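Local structure of CBS domain-containing predicted protein TM0935 (Thermotoga maritima, 1O50) at residues Cys19-Leu24 with Leu148-Lys153; Thr33-Ile38 with Met66-Val71; Asn57-Met62 with Pro130-Lys135; Lys119-Asn124 with Gly140-Leu145; Lys91-Ile94 with Glu100-Leu103. The protein is of unknown specific function but, as a tandem pair of CBS domains, probably serves a regulatory role by binding adenosine-type ligands, as in many relatives. One frame throughout, in Å; residues are numbered along the deposited sequence.

Interaction 1 of 5, residues Cys19-Leu24 with Leu148-Lys153; sequences CKLISL and LLALWK
In Leu149 the CG is trans to the backbone N (chi1 -166°), which sends its CD1 methyl out from the helix toward the loop; the CB bond of Leu21 already points at the helix, and its chi1 of -67° places CG, and with it CD1, by Ala150. The two leucines meet with Leu21 CB 4.0 Å from Leu149 CD1. One residue further along the helix, Ala150 CB receives the other end of the same side chain, at 4.1 Å from Leu21 CD1. Ile22 adds a looser touch, its CG1 being 4.2 Å from Leu149 CD1, which therefore sits against both loop residues. The loop after helix 15-18 is thus laid along the flank of helix 144-153, joining the N-terminal part of the CBS-pair fold to its last helix. A hydrogen bond from the backbone N of Ile22 to the side-chain carboxylate of Glu146, earlier on that helix, adds a polar tie beside the apolar patch. Leu43 of the second subunit packs on both Ile22 and Leu149, which carries the patch into the dimer interface. Methyl and methylene groups make all the side-chain contacts between the two segments, so the attraction here is dispersion and the hydrophobic effect, without directional bonding.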
# COMPACT_ATOMS: atom_id res chain seq x y z
N CYS A 19 0.08 17.04 5.10
CA CYS A 19 -1.25 16.44 5.01
C CYS A 19 -2.24 17.11 4.03
O CYS A 19 -3.37 16.64 3.84
CB CYS A 19 -1.89 16.36 6.40
SG CYS A 19 -2.49 17.91 7.06
N LYS A 20 -1.83 18.19 3.40
CA LYS A 20 -2.66 18.82 2.38
C LYS A 20 -1.98 18.85 1.00
O LYS A 20 -2.47 19.47 0.09
CB LYS A 20 -3.08 20.21 2.83
CG LYS A 20 -4.50 20.28 3.35
CD LYS A 20 -4.72 21.62 3.99
CE LYS A 20 -6.22 22.02 4.09
NZ LYS A 20 -6.66 22.98 3.01
N LEU A 21 -0.87 18.12 0.85
CA LEU A 21 -0.10 18.17 -0.40
C LEU A 21 -0.82 17.42 -1.54
O LEU A 21 -0.61 17.74 -2.71
CB LEU A 21 1.32 17.59 -0.18
CG LEU A 21 2.21 18.43 0.74
CD1 LEU A 21 3.52 17.72 1.01
CD2 LEU A 21 2.45 19.78 0.16
N ILE A 22 -1.64 16.43 -1.17
CA ILE A 22 -2.58 15.73 -2.05
C ILE A 22 -3.97 15.83 -1.38
O ILE A 22 -4.10 15.78 -0.14
CB ILE A 22 -2.16 14.25 -2.18
CG1 ILE A 22 -0.70 14.14 -2.62
CG2 ILE A 22 -3.03 13.45 -3.15
CD1 ILE A 22 -0.19 12.70 -2.52
N SER A 23 -4.99 16.00 -2.20
CA SER A 23 -6.38 15.98 -1.74
C SER A 23 -6.83 14.55 -1.50
O SER A 23 -7.14 13.82 -2.45
CB SER A 23 -7.30 16.62 -2.77
OG SER A 23 -8.62 16.64 -2.26
N LEU A 24 -6.82 14.14 -0.23
CA LEU A 24 -7.27 12.84 0.21
C LEU A 24 -8.55 13.02 1.02
O LEU A 24 -8.68 13.99 1.77
CB LEU A 24 -6.22 12.17 1.08
CG LEU A 24 -4.79 12.03 0.57
CD1 LEU A 24 -3.91 11.35 1.57
CD2 LEU A 24 -4.85 11.25 -0.66
N LEU A 148 6.53 11.23 0.71
CA LEU A 148 7.48 11.12 -0.38
C LEU A 148 7.58 12.40 -1.20
O LEU A 148 8.68 12.81 -1.55
CB LEU A 148 7.15 9.95 -1.31
CG LEU A 148 7.40 8.59 -0.64
CD1 LEU A 148 6.86 7.43 -1.52
CD2 LEU A 148 8.89 8.33 -0.28
N LEU A 149 6.44 13.00 -1.48
CA LEU A 149 6.36 14.24 -2.20
C LEU A 149 7.20 15.31 -1.48
O LEU A 149 8.07 15.93 -2.07
CB LEU A 149 4.90 14.66 -2.29
CG LEU A 149 4.53 15.79 -3.27
CD1 LEU A 149 3.07 15.88 -3.38
CD2 LEU A 149 5.16 17.21 -2.90
N ALA A 150 6.89 15.52 -0.20
CA ALA A 150 7.59 16.47 0.65
C ALA A 150 9.09 16.30 0.61
O ALA A 150 9.84 17.25 0.48
CB ALA A 150 7.15 16.26 2.08
N LEU A 151 9.53 15.06 0.77
CA LEU A 151 10.95 14.78 0.90
C LEU A 151 11.73 14.92 -0.38
O LEU A 151 12.83 15.47 -0.36
CB LEU A 151 11.16 13.41 1.49
CG LEU A 151 10.73 13.28 2.96
CD1 LEU A 151 10.89 11.80 3.31
CD2 LEU A 151 11.51 14.17 3.89
N TRP A 152 11.16 14.45 -1.49
CA TRP A 152 11.87 14.44 -2.76
C TRP A 152 11.61 15.61 -3.69
O TRP A 152 12.42 15.85 -4.60
CB TRP A 152 11.54 13.17 -3.51
CG TRP A 152 12.18 11.96 -2.86
CD1 TRP A 152 11.54 11.04 -2.11
CD2 TRP A 152 13.56 11.56 -2.91
NE1 TRP A 152 12.44 10.11 -1.65
CE2 TRP A 152 13.68 10.41 -2.14
CE3 TRP A 152 14.71 12.07 -3.53
CZ2 TRP A 152 14.90 9.72 -1.97
CZ3 TRP A 152 15.91 11.40 -3.38
CH2 TRP A 152 16.00 10.24 -2.59
N LYS A 153 10.52 16.33 -3.47
CA LYS A 153 10.22 17.54 -4.24
C LYS A 153 10.77 18.80 -3.56
O LYS A 153 10.85 19.84 -4.19
CB LYS A 153 8.74 17.71 -4.43
CG LYS A 153 8.02 16.58 -5.15
CD LYS A 153 8.66 16.21 -6.52
CE LYS A 153 8.48 17.30 -7.56
NZ LYS A 153 9.17 16.95 -8.83

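Interaction 2 of 5, residues Thr33-Ile38 with Met66-Val71; sequences TPIEEI and MHLLKV
Apolar packing carries this contact, and Leu68 on helix 65-77 is its centre: its two methyls take different partners on helix 35-44. CD1 of Leu68 meets CG2 of Ile35 at 3.8 Å, the side chains running past one another in opposite senses. On the other branch, CD2 of Leu68 stands 4.2 Å from CG2 of Ile38, a looser touch one turn further along the helix. In both isoleucines the branch that does the touching is CG2, which lies anti to the backbone N while CG1 takes the position beside that nitrogen (chi1 -70° in Ile35). Leu68 extends its side chain toward the two isoleucines with chi1 at -174°.

Within each segment, backbone hydrogen bonds hold the helix. Pro34 holds the N-cap position of helix 35-44, and its O accepts from Ile38 N at 3.1 Å; Val71 N likewise bonds to His67 O, 2.9 Å away. Val71 also lays CG2 over one face of the His67 ring, 3.8 Å above its plane and toward the rim.

Helix 35-44 follows strand 27-29 and helix 65-77 follows strand 58-64, both in the first CBS domain, and Ile63 of strand 58-64 and Ile101 of helix 98-101 pack on the same leucine. With all three touching residues buried and their facing atoms all methyls, cohesion here comes from dispersion and the burial of those methyls.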
# COMPACT_ATOMS: atom_id res chain seq x y z
N THR A 33 -20.36 -2.43 9.65
CA THR A 33 -20.22 -2.36 8.21
C THR A 33 -19.66 -3.69 7.68
O THR A 33 -18.61 -4.13 8.15
CB THR A 33 -19.29 -1.18 7.83
OG1 THR A 33 -19.89 0.09 8.21
CG2 THR A 33 -19.15 -1.14 6.32
N PRO A 34 -20.37 -4.35 6.76
CA PRO A 34 -19.90 -5.60 6.19
C PRO A 34 -18.60 -5.46 5.41
O PRO A 34 -18.36 -4.47 4.78
CB PRO A 34 -21.05 -6.02 5.27
CG PRO A 34 -22.23 -5.32 5.82
CD PRO A 34 -21.71 -3.99 6.25
N ILE A 35 -17.78 -6.50 5.44
CA ILE A 35 -16.47 -6.44 4.84
C ILE A 35 -16.62 -6.24 3.36
O ILE A 35 -15.86 -5.47 2.75
CB ILE A 35 -15.69 -7.70 5.17
CG1 ILE A 35 -15.33 -7.66 6.66
CG2 ILE A 35 -14.44 -7.82 4.30
CD1 ILE A 35 -14.66 -8.95 7.21
N GLU A 36 -17.64 -6.86 2.77
CA GLU A 36 -17.89 -6.62 1.33
C GLU A 36 -18.11 -5.10 1.05
O GLU A 36 -17.62 -4.56 0.06
CB GLU A 36 -19.04 -7.47 0.84
CG GLU A 36 -19.20 -7.32 -0.68
CD GLU A 36 -20.31 -8.13 -1.35
OE1 GLU A 36 -20.87 -9.04 -0.75
OE2 GLU A 36 -20.64 -7.84 -2.54
N GLU A 37 -18.80 -4.39 1.94
CA GLU A 37 -19.01 -2.93 1.71
C GLU A 37 -17.70 -2.17 1.91
O GLU A 37 -17.44 -1.17 1.30
CB GLU A 37 -20.08 -2.41 2.64
CG GLU A 37 -20.45 -0.95 2.40
CD GLU A 37 -21.53 -0.47 3.36
OE1 GLU A 37 -22.28 -1.32 3.91
OE2 GLU A 37 -21.63 0.79 3.56
N ILE A 38 -16.83 -2.67 2.77
CA ILE A 38 -15.52 -2.04 2.96
C ILE A 38 -14.71 -2.14 1.70
O ILE A 38 -14.14 -1.15 1.25
CB ILE A 38 -14.76 -2.71 4.12
CG1 ILE A 38 -15.54 -2.43 5.38
CG2 ILE A 38 -13.34 -2.14 4.20
CD1 ILE A 38 -15.02 -3.04 6.69
N MET A 66 -3.54 -4.15 3.86
CA MET A 66 -2.74 -5.39 3.93
C MET A 66 -3.29 -6.27 5.06
O MET A 66 -3.15 -7.53 5.02
CB MET A 66 -1.24 -5.09 4.13
CG MET A 66 -0.38 -6.33 4.48
SD MET A 66 -0.27 -7.61 3.08
CE MET A 66 0.91 -6.86 2.07
N HIS A 67 -3.84 -5.65 6.10
CA HIS A 67 -4.50 -6.44 7.14
C HIS A 67 -5.75 -7.18 6.55
O HIS A 67 -5.93 -8.35 6.80
CB HIS A 67 -4.90 -5.59 8.33
CG HIS A 67 -5.58 -6.36 9.43
ND1 HIS A 67 -4.98 -7.43 10.09
CD2 HIS A 67 -6.78 -6.17 10.03
CE1 HIS A 67 -5.80 -7.86 11.04
NE2 HIS A 67 -6.91 -7.13 11.00
N LEU A 68 -6.53 -6.49 5.72
CA LEU A 68 -7.71 -7.06 5.06
C LEU A 68 -7.32 -8.19 4.10
O LEU A 68 -8.00 -9.22 4.00
CB LEU A 68 -8.46 -5.95 4.29
CG LEU A 68 -9.80 -6.30 3.64
CD1 LEU A 68 -10.73 -7.08 4.58
CD2 LEU A 68 -10.50 -5.03 3.11
N LEU A 69 -6.17 -8.02 3.44
CA LEU A 69 -5.64 -9.03 2.54
C LEU A 69 -5.26 -10.28 3.36
O LEU A 69 -5.58 -11.40 2.97
CB LEU A 69 -4.42 -8.47 1.80
CG LEU A 69 -3.87 -9.28 0.64
CD1 LEU A 69 -4.90 -9.29 -0.51
CD2 LEU A 69 -2.49 -8.78 0.15
N LYS A 70 -4.65 -10.08 4.52
CA LYS A 70 -4.23 -11.17 5.37
C LYS A 70 -5.46 -11.93 5.94
O LYS A 70 -5.51 -13.15 5.93
CB LYS A 70 -3.30 -10.68 6.49
CG LYS A 70 -1.89 -10.36 6.01
CD LYS A 70 -1.07 -9.73 7.13
CE LYS A 70 0.31 -9.28 6.64
NZ LYS A 70 1.10 -8.57 7.75
N VAL A 71 -6.42 -11.17 6.44
CA VAL A 71 -7.68 -11.69 6.94
C VAL A 71 -8.35 -12.54 5.84
O VAL A 71 -8.92 -13.60 6.10
CB VAL A 71 -8.59 -10.49 7.39
CG1 VAL A 71 -10.04 -10.89 7.43
CG2 VAL A 71 -8.12 -9.95 8.72

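Interaction 3 of 5, residues Asn57-Met62 with Pro130-Lys135; sequences NKLVGM and PVVDEK
The facing sides of the two CBS domains meet here, in the cleft of the CBS-pair fold: strand 58-64 of the first domain approaches strand 128-132 of the second and the turn that follows it. Leu59 supplies the apolar half. Its CD2 methyl comes 3.7 Å from Pro130 CG and 3.9 Å from Val132 CG1, so a single methyl is shared by two residues that point to the same side of their strand; the leucine side chain crosses those of Pro130 and Val132 at about a right angle. A trans chi1 (-179°) carries CD2 to the second domain's strand, while Tyr52 of the neighbouring strand 50-55 also packs on Leu59 and on Pro130.

The polar half lies at the outer end. Lys58 bends at chi2 (-63°), and its ammonium reaches the turn, where NZ donates to the backbone O of Lys135 at 2.8 Å. The donor sits in the carbonyl plane, at a C=O...N angle of 147°, and the lysine and Lys135 side chains cross nearly perpendicularly. The accepting turn is itself ordered by an Asx turn: Asp133 OD1 takes the backbone N of Lys135 and, further on, that of Glu137. A backbone hydrogen bond between Leu59 and Gly136 adds a second tie between the domains. The Lys135 chain leads away from Lys58 and, bent at chi4, brings NZ to Asp133 OD2 in a salt bridge of 3.2 Å, approaching from above the carboxylate plane.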
# COMPACT_ATOMS: atom_id res chain seq x y z
N ASN A 57 -18.80 9.54 15.77
CA ASN A 57 -17.76 10.47 15.29
C ASN A 57 -16.38 10.39 15.95
O ASN A 57 -15.54 11.24 15.69
CB ASN A 57 -18.26 11.92 15.32
CG ASN A 57 -19.20 12.20 14.18
OD1 ASN A 57 -18.87 11.91 13.01
ND2 ASN A 57 -20.39 12.74 14.49
N LYS A 58 -16.16 9.35 16.76
CA LYS A 58 -14.87 9.10 17.39
C LYS A 58 -14.17 7.98 16.64
O LYS A 58 -14.80 7.05 16.20
CB LYS A 58 -15.07 8.67 18.84
CG LYS A 58 -15.96 9.61 19.66
CD LYS A 58 -15.36 10.99 19.76
CE LYS A 58 -16.05 11.86 20.82
NZ LYS A 58 -15.29 13.13 21.06
N LEU A 59 -12.86 8.10 16.47
CA LEU A 59 -12.05 7.04 15.87
C LEU A 59 -11.88 5.84 16.83
O LEU A 59 -11.39 5.99 17.93
CB LEU A 59 -10.70 7.63 15.49
CG LEU A 59 -9.71 6.69 14.81
CD1 LEU A 59 -10.21 6.33 13.41
CD2 LEU A 59 -8.35 7.35 14.80
N VAL A 60 -12.29 4.65 16.39
CA VAL A 60 -12.20 3.45 17.22
C VAL A 60 -11.42 2.29 16.61
O VAL A 60 -11.04 1.40 17.34
CB VAL A 60 -13.60 2.93 17.74
CG1 VAL A 60 -14.28 3.99 18.57
CG2 VAL A 60 -14.49 2.48 16.62
N GLY A 61 -11.17 2.27 15.30
CA GLY A 61 -10.30 1.24 14.78
C GLY A 61 -9.77 1.59 13.41
O GLY A 61 -10.21 2.56 12.79
N MET A 62 -8.92 0.75 12.87
CA MET A 62 -8.46 0.97 11.52
C MET A 62 -8.27 -0.37 10.81
O MET A 62 -8.06 -1.37 11.41
CB MET A 62 -7.14 1.79 11.53
CG MET A 62 -5.94 0.98 12.07
SD MET A 62 -4.27 1.79 12.00
CE MET A 62 -3.14 0.38 12.39
N PRO A 130 -4.91 8.64 9.98
CA PRO A 130 -5.78 9.80 10.15
C PRO A 130 -5.08 10.82 11.01
O PRO A 130 -4.21 10.47 11.80
CB PRO A 130 -6.98 9.19 10.89
CG PRO A 130 -6.38 8.16 11.75
CD PRO A 130 -5.19 7.62 11.01
N VAL A 131 -5.45 12.09 10.84
CA VAL A 131 -4.99 13.16 11.69
C VAL A 131 -6.17 13.52 12.58
O VAL A 131 -7.26 13.78 12.09
CB VAL A 131 -4.53 14.39 10.86
CG1 VAL A 131 -3.97 15.46 11.74
CG2 VAL A 131 -3.51 13.93 9.77
N VAL A 132 -5.95 13.50 13.88
CA VAL A 132 -7.04 13.64 14.82
C VAL A 132 -6.81 14.86 15.69
O VAL A 132 -5.68 15.32 15.86
CB VAL A 132 -7.23 12.37 15.72
CG1 VAL A 132 -7.42 11.11 14.87
CG2 VAL A 132 -6.08 12.18 16.72
N ASP A 133 -7.90 15.38 16.23
CA ASP A 133 -7.82 16.48 17.17
C ASP A 133 -7.72 15.86 18.55
O ASP A 133 -7.38 14.69 18.67
CB ASP A 133 -9.01 17.45 17.01
CG ASP A 133 -10.37 16.81 17.29
OD1 ASP A 133 -10.45 15.69 17.85
OD2 ASP A 133 -11.43 17.40 17.00
N GLU A 134 -8.00 16.63 19.60
CA GLU A 134 -7.72 16.16 20.94
C GLU A 134 -8.88 15.40 21.57
O GLU A 134 -8.79 15.00 22.72
CB GLU A 134 -7.34 17.32 21.86
CG GLU A 134 -6.18 16.96 22.77
CD GLU A 134 -4.84 16.98 22.05
OE1 GLU A 134 -4.43 15.94 21.48
OE2 GLU A 134 -4.20 18.05 22.05
N LYS A 135 -9.95 15.21 20.81
CA LYS A 135 -11.13 14.50 21.31
C LYS A 135 -11.44 13.31 20.42
O LYS A 135 -12.59 12.87 20.32
CB LYS A 135 -12.33 15.44 21.47
CG LYS A 135 -12.75 16.23 20.22
CD LYS A 135 -13.81 17.28 20.60
CE LYS A 135 -14.43 17.96 19.38
NZ LYS A 135 -13.56 19.01 18.77

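Interaction 4 of 5, residues Lys119-Asn124 with Gly140-Leu145; sequences KLMIDN and GDLNSL
Helix 114-124 passes beside the junction where strand 138-143 gives way to helix 144-153, with Met121 and Ser144 the closest backbone pair at 7.8 Å between CA atoms. The helix thus packs on the strand-to-helix junction of the second CBS domain of the CBS-pair fold, in which strands 128-132 and 138-143 form an antiparallel hairpin. Met121 makes all the contacts from its side. Its chain runs extended beyond CG (chi2 -167°, chi3 -167°), and this straight reach delivers the end of the thioether to the junction. The CE methyl lies 4.1 Å from Leu142 CG and also rests against the peptide linking Asn143 to Ser144, at 3.9 Å from Asn143 C. The sulfur trails behind over Ser144, its SD standing 4.1 Å from Ser144 CB.

All four touching residues are buried, so the polar groups of the junction need partners. Ser144 OG is hydrogen-bonded to the side chain of Gln127, while Asn143, at the N-cap of helix 144-153, turns its CB away from Met121 and caps Glu146 N with OD1. Met129 of strand 128-132 packs on Met121 too. Within 119-124, Asn124 folds back on the preceding turn: ND2 donates to Leu120 O at 2.9 Å, and that oxygen lies close to the plane of the Asn124 amide.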
# COMPACT_ATOMS: atom_id res chain seq x y z
N LYS A 119 7.99 7.15 11.02
CA LYS A 119 8.37 6.05 11.90
C LYS A 119 7.17 5.17 12.22
O LYS A 119 7.26 3.97 12.19
CB LYS A 119 8.97 6.57 13.20
CG LYS A 119 9.32 5.48 14.20
CD LYS A 119 9.75 6.05 15.56
CE LYS A 119 9.86 4.95 16.61
NZ LYS A 119 11.06 4.09 16.42
N LEU A 120 6.04 5.81 12.51
CA LEU A 120 4.78 5.11 12.77
C LEU A 120 4.34 4.28 11.59
O LEU A 120 3.93 3.15 11.74
CB LEU A 120 3.66 6.13 13.10
CG LEU A 120 3.74 6.75 14.50
CD1 LEU A 120 2.70 7.88 14.60
CD2 LEU A 120 3.53 5.72 15.61
N MET A 121 4.38 4.87 10.41
CA MET A 121 4.03 4.14 9.23
C MET A 121 4.86 2.90 9.09
O MET A 121 4.34 1.82 8.90
CB MET A 121 4.22 4.99 8.00
CG MET A 121 3.14 5.98 7.81
SD MET A 121 3.14 6.72 6.21
CE MET A 121 2.03 8.00 6.61
N ILE A 122 6.16 3.08 9.19
CA ILE A 122 7.07 1.95 9.02
C ILE A 122 6.91 0.87 10.09
O ILE A 122 6.79 -0.32 9.77
CB ILE A 122 8.52 2.44 8.90
CG1 ILE A 122 8.70 3.17 7.56
CG2 ILE A 122 9.47 1.24 8.93
CD1 ILE A 122 9.93 4.07 7.46
N ASP A 123 6.94 1.27 11.36
CA ASP A 123 6.83 0.34 12.48
C ASP A 123 5.54 -0.51 12.46
O ASP A 123 5.55 -1.67 12.83
CB ASP A 123 6.89 1.09 13.83
CG ASP A 123 8.27 1.60 14.18
OD1 ASP A 123 9.27 1.37 13.47
OD2 ASP A 123 8.46 2.24 15.21
N ASN A 124 4.43 0.10 12.02
CA ASN A 124 3.10 -0.51 11.97
C ASN A 124 2.74 -1.04 10.58
O ASN A 124 1.66 -1.59 10.33
CB ASN A 124 2.07 0.55 12.40
CG ASN A 124 2.19 0.88 13.88
OD1 ASN A 124 1.74 0.10 14.72
ND2 ASN A 124 2.84 2.00 14.21
N GLY A 140 -8.25 15.37 9.38
CA GLY A 140 -7.45 15.32 8.16
C GLY A 140 -6.89 13.94 7.93
O GLY A 140 -7.20 13.03 8.69
N ASP A 141 -6.05 13.78 6.91
CA ASP A 141 -5.52 12.47 6.51
C ASP A 141 -4.04 12.59 6.07
O ASP A 141 -3.59 13.63 5.60
CB ASP A 141 -6.40 11.96 5.34
CG ASP A 141 -6.37 10.48 5.18
OD1 ASP A 141 -6.13 9.75 6.17
OD2 ASP A 141 -6.53 9.97 4.04
N LEU A 142 -3.28 11.52 6.22
CA LEU A 142 -1.88 11.52 5.78
C LEU A 142 -1.55 10.22 5.11
O LEU A 142 -1.86 9.22 5.66
CB LEU A 142 -0.96 11.67 7.01
CG LEU A 142 0.55 11.77 6.75
CD1 LEU A 142 0.92 13.00 5.96
CD2 LEU A 142 1.30 11.76 8.06
N ASN A 143 -0.91 10.23 3.94
CA ASN A 143 -0.40 8.98 3.36
C ASN A 143 1.05 9.02 3.01
O ASN A 143 1.70 10.05 3.04
CB ASN A 143 -1.28 8.50 2.18
CG ASN A 143 -1.11 9.29 0.90
OD1 ASN A 143 -0.28 10.19 0.79
ND2 ASN A 143 -1.90 8.94 -0.10
N SER A 144 1.60 7.84 2.72
CA SER A 144 3.00 7.72 2.36
C SER A 144 3.40 8.58 1.15
O SER A 144 4.50 9.06 1.06
CB SER A 144 3.34 6.24 2.11
OG SER A 144 2.56 5.68 1.07
N LEU A 145 2.48 8.80 0.22
CA LEU A 145 2.82 9.51 -0.98
C LEU A 145 3.07 10.98 -0.66
O LEU A 145 3.92 11.61 -1.27
CB LEU A 145 1.71 9.36 -2.03
CG LEU A 145 1.16 7.95 -2.34
CD1 LEU A 145 0.27 8.03 -3.58
CD2 LEU A 145 2.23 6.91 -2.50

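Interaction 5 of 5, residues Lys91-Ile94 with Glu100-Leu103; sequences KRLI and EIML
Glu100 extends its side chain toward the loop so that its carboxylate stands before the backbone N of Ile94, while Leu93 crosses the glutamate obliquely and carries its CD2 methyl on to Ile101. The contact folds the loop ahead of helix 98-101 back over that short helix, where the linker enters the second half of the CBS-pair fold. Beyond CG the Glu100 chain runs straight (chi2 -174°), which brings the carboxylate up to the N-H of Ile94. OE2 is the better placed: Ile94 N donates to it at 3.2 Å with an N-H...O angle of 145°, meeting the syn side of the oxygen 28° out of the carboxylate plane. A longer, weak bond joins the same nitrogen to OE1. The carboxylate also collects the next amides, Ala95 N on OE2 and, weakly, Lys96 N on OE1, so successive N-H groups of the loop converge on one anion, which probably steadies its negative charge.

The apolar contact is Leu93 CD2 with the CG2 methyl of Ile101, 3.8 Å apart; Glu100 OE1 is merely adjacent to the same leucine methyl. Ile35 of helix 35-44 packs on both Leu93 and Ile101, so this pair continues into the core of the first domain. The side chain of Ile94 turns its end away from the helix, but its CB still lies 3.5 Å from Glu100 OE2.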
# COMPACT_ATOMS: atom_id res chain seq x y z
N LYS A 91 -8.57 -15.90 13.77
CA LYS A 91 -9.80 -16.52 14.21
C LYS A 91 -10.82 -16.42 13.09
O LYS A 91 -10.63 -15.71 12.12
CB LYS A 91 -10.32 -15.85 15.49
CG LYS A 91 -9.41 -15.96 16.70
CD LYS A 91 -9.20 -17.39 17.10
CE LYS A 91 -9.10 -17.60 18.62
NZ LYS A 91 -10.46 -17.83 19.28
N ARG A 92 -11.92 -17.14 13.25
CA ARG A 92 -12.90 -17.33 12.20
C ARG A 92 -13.80 -16.10 12.13
O ARG A 92 -14.25 -15.59 13.17
CB ARG A 92 -13.69 -18.59 12.53
CG ARG A 92 -14.84 -18.88 11.61
CD ARG A 92 -15.60 -20.14 11.99
NE ARG A 92 -16.68 -20.35 11.02
CZ ARG A 92 -17.39 -21.46 10.91
NH1 ARG A 92 -17.20 -22.48 11.73
NH2 ARG A 92 -18.33 -21.52 9.99
N LEU A 93 -14.09 -15.65 10.91
CA LEU A 93 -15.06 -14.60 10.71
C LEU A 93 -16.47 -15.17 10.86
O LEU A 93 -16.76 -16.25 10.35
CB LEU A 93 -14.87 -13.97 9.34
CG LEU A 93 -13.52 -13.29 9.11
CD1 LEU A 93 -13.47 -12.82 7.68
CD2 LEU A 93 -13.33 -12.12 10.07
N ILE A 94 -17.32 -14.44 11.58
CA ILE A 94 -18.72 -14.82 11.80
C ILE A 94 -19.69 -13.76 11.20
O ILE A 94 -20.44 -14.06 10.26
CB ILE A 94 -18.95 -15.02 13.34
CG1 ILE A 94 -17.92 -15.99 13.93
CG2 ILE A 94 -20.36 -15.50 13.64
CD1 ILE A 94 -18.16 -17.45 13.63
N GLU A 100 -14.91 -7.00 13.66
CA GLU A 100 -14.23 -8.28 13.82
C GLU A 100 -12.78 -8.22 13.39
O GLU A 100 -11.96 -9.04 13.85
CB GLU A 100 -14.90 -9.36 12.97
CG GLU A 100 -16.24 -9.84 13.49
CD GLU A 100 -16.83 -11.03 12.71
OE1 GLU A 100 -16.69 -11.12 11.45
OE2 GLU A 100 -17.53 -11.82 13.38
N ILE A 101 -12.50 -7.34 12.42
CA ILE A 101 -11.13 -7.15 11.90
C ILE A 101 -10.37 -5.84 12.25
O ILE A 101 -9.18 -5.76 11.96
CB ILE A 101 -11.10 -7.39 10.38
CG1 ILE A 101 -11.95 -6.41 9.60
CG2 ILE A 101 -11.58 -8.78 10.10
CD1 ILE A 101 -11.61 -6.39 8.08
N MET A 102 -11.02 -4.84 12.85
CA MET A 102 -10.38 -3.55 13.07
C MET A 102 -9.25 -3.69 14.08
O MET A 102 -9.30 -4.54 14.93
CB MET A 102 -11.39 -2.50 13.51
CG MET A 102 -12.06 -2.69 14.84
SD MET A 102 -13.32 -1.43 15.07
CE MET A 102 -13.48 -1.47 16.83
N LEU A 103 -8.19 -2.89 13.92
CA LEU A 103 -7.06 -2.87 14.85
C LEU A 103 -7.12 -1.56 15.58
O LEU A 103 -7.80 -0.63 15.16
CB LEU A 103 -5.73 -2.93 14.07
CG LEU A 103 -5.53 -4.15 13.17
CD1 LEU A 103 -4.44 -3.88 12.12
CD2 LEU A 103 -5.21 -5.36 13.94

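How the interactions relate
From the N terminus, residues 19-24 open interaction 1, whose partner at 148-153 closes the longest loop, so the other four contacts nest inside it. Interaction 2 then ties two helices of the first CBS domain. Interaction 3 crosses it, because 57-62 lies between the two segments of interaction 2 and pairs with 130-135 in the second domain. Interaction 5, a short loop closed after interaction 2, nests inside interaction 3 and touches both, Val71 meeting Ile101 and Leu103 O lying 2.9 Å from Met62 N. Interaction 4 crosses interaction 3 because 130-135 lies between its two segments; the two meet where strands 128-132 and 138-143 pair. It shares helix 144-153 with interaction 1.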